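PDB 4OC9: putative O-acetylhomoserine (Thiol)-lyase from Campylobacter jejuni, which probably uses pyridoxal 5'-phosphate to make homocysteine from O-acetylhomoserine and sulfide. Local coordinates for residues E152-P157 / N182-P187. Sequence-based numbering, arbitrary orientation.
Sequences ESLSNP and NTVATP
The CA atoms of Ser153 and Asn182 are 5.4 Å apart, and Leu154 has Ala185 as its nearest CA, where 182-187 makes a single turn with helical backbone angles at 183-185, closed by a backbone bond from Thr186 N to Asn182 O. The polar half of the contact turns on the Ser153 hydroxyl, which donates to Asn182 OD1 across 2.7 Å; the bond lies in the carbonyl plane, on a lone pair, with a C=O...OG angle of 141°. Asn182 reaches it because its CG stands anti to the backbone N (chi1 -162°), and the ND2 end of the same amide is held by Glu73 OE1 and Leu190 O, which fixes the flip of the group. A water donates a hydrogen bond to Ser153 OG (2.7 Å) and accepts one from Ala185 N (2.9 Å), so the hydroxyl is gripped from two directions. Both segments leave the ends of neighbouring parallel strands, 146-152 and 177-181, in the central sheet of the large domain of a fold type I pyridoxal phosphate enzyme, and the pairing illustrates how adjacent strand-end loops are tied together beyond the sheet. Beside the polar cluster runs an apolar one. Leu154 CD2 rests on Val184 CG1 at 3.7 Å, the two side chains crossing at about a right angle, and lies 4.3 Å from Ala185 CB. Separately, Val184 CG2 makes a van der Waals contact with the carbonyl O of Leu154. Within 152-157, Glu152 OE1 accepts the N-H of Asn156 at 3.1 Å, and its OE2 takes that of Tyr109; the peptide before Pro157 is cis.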
loop_
_atom_site.group_PDB
_atom_site.type_symbol
_atom_site.label_atom_id
_atom_site.label_comp_id
_atom_site.label_asym_id
_atom_site.label_seq_id
_atom_site.Cartn_x
_atom_site.Cartn_y
_atom_site.Cartn_z
ATOM N N GLU D 152 -17.758 -9.661 -26.367
ATOM C CA GLU D 152 -17.897 -8.561 -25.424
ATOM C C GLU D 152 -19.353 -8.078 -25.459
ATOM O O GLU D 152 -20.018 -8.117 -26.512
ATOM C CB GLU D 152 -16.929 -7.434 -25.735
ATOM C CG GLU D 152 -15.481 -7.801 -25.484
ATOM C CD GLU D 152 -14.463 -6.720 -25.842
ATOM O OE1 GLU D 152 -14.875 -5.603 -26.201
ATOM O OE2 GLU D 152 -13.246 -7.024 -25.810
ATOM N N SER D 153 -19.860 -7.681 -24.305
ATOM C CA SER D 153 -21.222 -7.203 -24.198
ATOM C C SER D 153 -21.369 -5.850 -24.907
ATOM O O SER D 153 -22.351 -5.599 -25.595
ATOM C CB SER D 153 -21.645 -7.091 -22.725
ATOM O OG SER D 153 -20.855 -6.169 -21.977
ATOM N N LEU D 154 -20.372 -5.005 -24.730
ATOM C CA LEU D 154 -20.311 -3.659 -25.304
ATOM C C LEU D 154 -18.863 -3.601 -25.721
ATOM O O LEU D 154 -17.970 -3.502 -24.885
ATOM C CB LEU D 154 -20.686 -2.681 -24.210
ATOM C CG LEU D 154 -20.685 -1.229 -24.546
ATOM C CD1 LEU D 154 -21.574 -0.997 -25.741
ATOM C CD2 LEU D 154 -21.181 -0.452 -23.324
ATOM N N SER D 155 -18.625 -3.684 -27.016
ATOM C CA SER D 155 -17.240 -3.755 -27.529
ATOM C C SER D 155 -16.374 -2.532 -27.492
ATOM O O SER D 155 -16.860 -1.424 -27.542
ATOM C CB SER D 155 -17.193 -4.270 -28.969
ATOM O OG SER D 155 -17.704 -3.323 -29.881
ATOM N N ASN D 156 -15.073 -2.810 -27.446
ATOM C CA ASN D 156 -14.008 -1.832 -27.394
ATOM C C ASN D 156 -13.169 -1.916 -28.664
ATOM O O ASN D 156 -12.428 -2.868 -28.828
ATOM C CB ASN D 156 -13.187 -2.114 -26.150
ATOM C CG ASN D 156 -12.033 -1.138 -25.954
ATOM O OD1 ASN D 156 -11.614 -0.472 -26.877
ATOM N ND2 ASN D 156 -11.461 -1.141 -24.760
ATOM N N PRO D 157 -13.104 -0.845 -29.459
ATOM C CA PRO D 157 -13.650 0.500 -29.385
ATOM C C PRO D 157 -14.864 0.818 -30.211
ATOM O O PRO D 157 -15.231 2.007 -30.277
ATOM C CB PRO D 157 -12.525 1.309 -30.014
ATOM C CG PRO D 157 -12.166 0.457 -31.167
ATOM C CD PRO D 157 -12.315 -0.986 -30.689
ATOM N N ASN D 182 -17.655 -8.378 -19.858
ATOM C CA ASN D 182 -18.613 -7.294 -19.519
ATOM C C ASN D 182 -17.917 -6.076 -18.914
ATOM O O ASN D 182 -18.537 -5.284 -18.194
ATOM C CB ASN D 182 -19.610 -7.877 -18.501
ATOM C CG ASN D 182 -20.881 -7.080 -18.384
ATOM O OD1 ASN D 182 -21.367 -6.576 -19.367
ATOM N ND2 ASN D 182 -21.471 -7.034 -17.193
ATOM N N THR D 183 -16.638 -5.910 -19.229
ATOM C CA THR D 183 -15.838 -4.805 -18.705
ATOM C C THR D 183 -16.382 -3.415 -18.869
ATOM O O THR D 183 -16.536 -2.656 -17.902
ATOM C CB THR D 183 -14.467 -4.776 -19.379
ATOM O OG1 THR D 183 -13.750 -6.006 -19.122
ATOM C CG2 THR D 183 -13.676 -3.619 -18.863
ATOM N N VAL D 184 -16.720 -3.054 -20.099
ATOM C CA VAL D 184 -17.221 -1.730 -20.355
ATOM C C VAL D 184 -18.616 -1.411 -19.800
ATOM O O VAL D 184 -18.865 -0.315 -19.254
ATOM C CB VAL D 184 -17.242 -1.470 -21.864
ATOM C CG1 VAL D 184 -17.720 -0.035 -22.133
ATOM C CG2 VAL D 184 -15.863 -1.674 -22.434
ATOM N N ALA D 185 -19.550 -2.328 -19.960
ATOM C CA ALA D 185 -20.904 -2.088 -19.472
ATOM C C ALA D 185 -20.970 -2.058 -17.959
ATOM O O ALA D 185 -21.701 -1.269 -17.369
ATOM C CB ALA D 185 -21.834 -3.154 -20.007
ATOM N N THR D 186 -20.171 -2.926 -17.339
ATOM C CA THR D 186 -20.067 -3.104 -15.879
ATOM C C THR D 186 -21.318 -3.884 -15.436
ATOM O O THR D 186 -22.337 -3.901 -16.107
ATOM C CB THR D 186 -20.023 -1.816 -15.023
ATOM O OG1 THR D 186 -21.332 -1.248 -14.911
ATOM C CG2 THR D 186 -19.032 -0.835 -15.563
ATOM N N PRO D 187 -21.240 -4.534 -14.275
ATOM C CA PRO D 187 -22.412 -5.279 -13.829
ATOM C C PRO D 187 -23.598 -4.381 -13.505
ATOM O O PRO D 187 -24.704 -4.903 -13.387
ATOM C CB PRO D 187 -21.934 -5.950 -12.537
ATOM C CG PRO D 187 -20.443 -5.948 -12.616
ATOM C CD PRO D 187 -20.108 -4.679 -13.340
HETATM O O HOH W 1 -18.751 -4.515 -21.709
#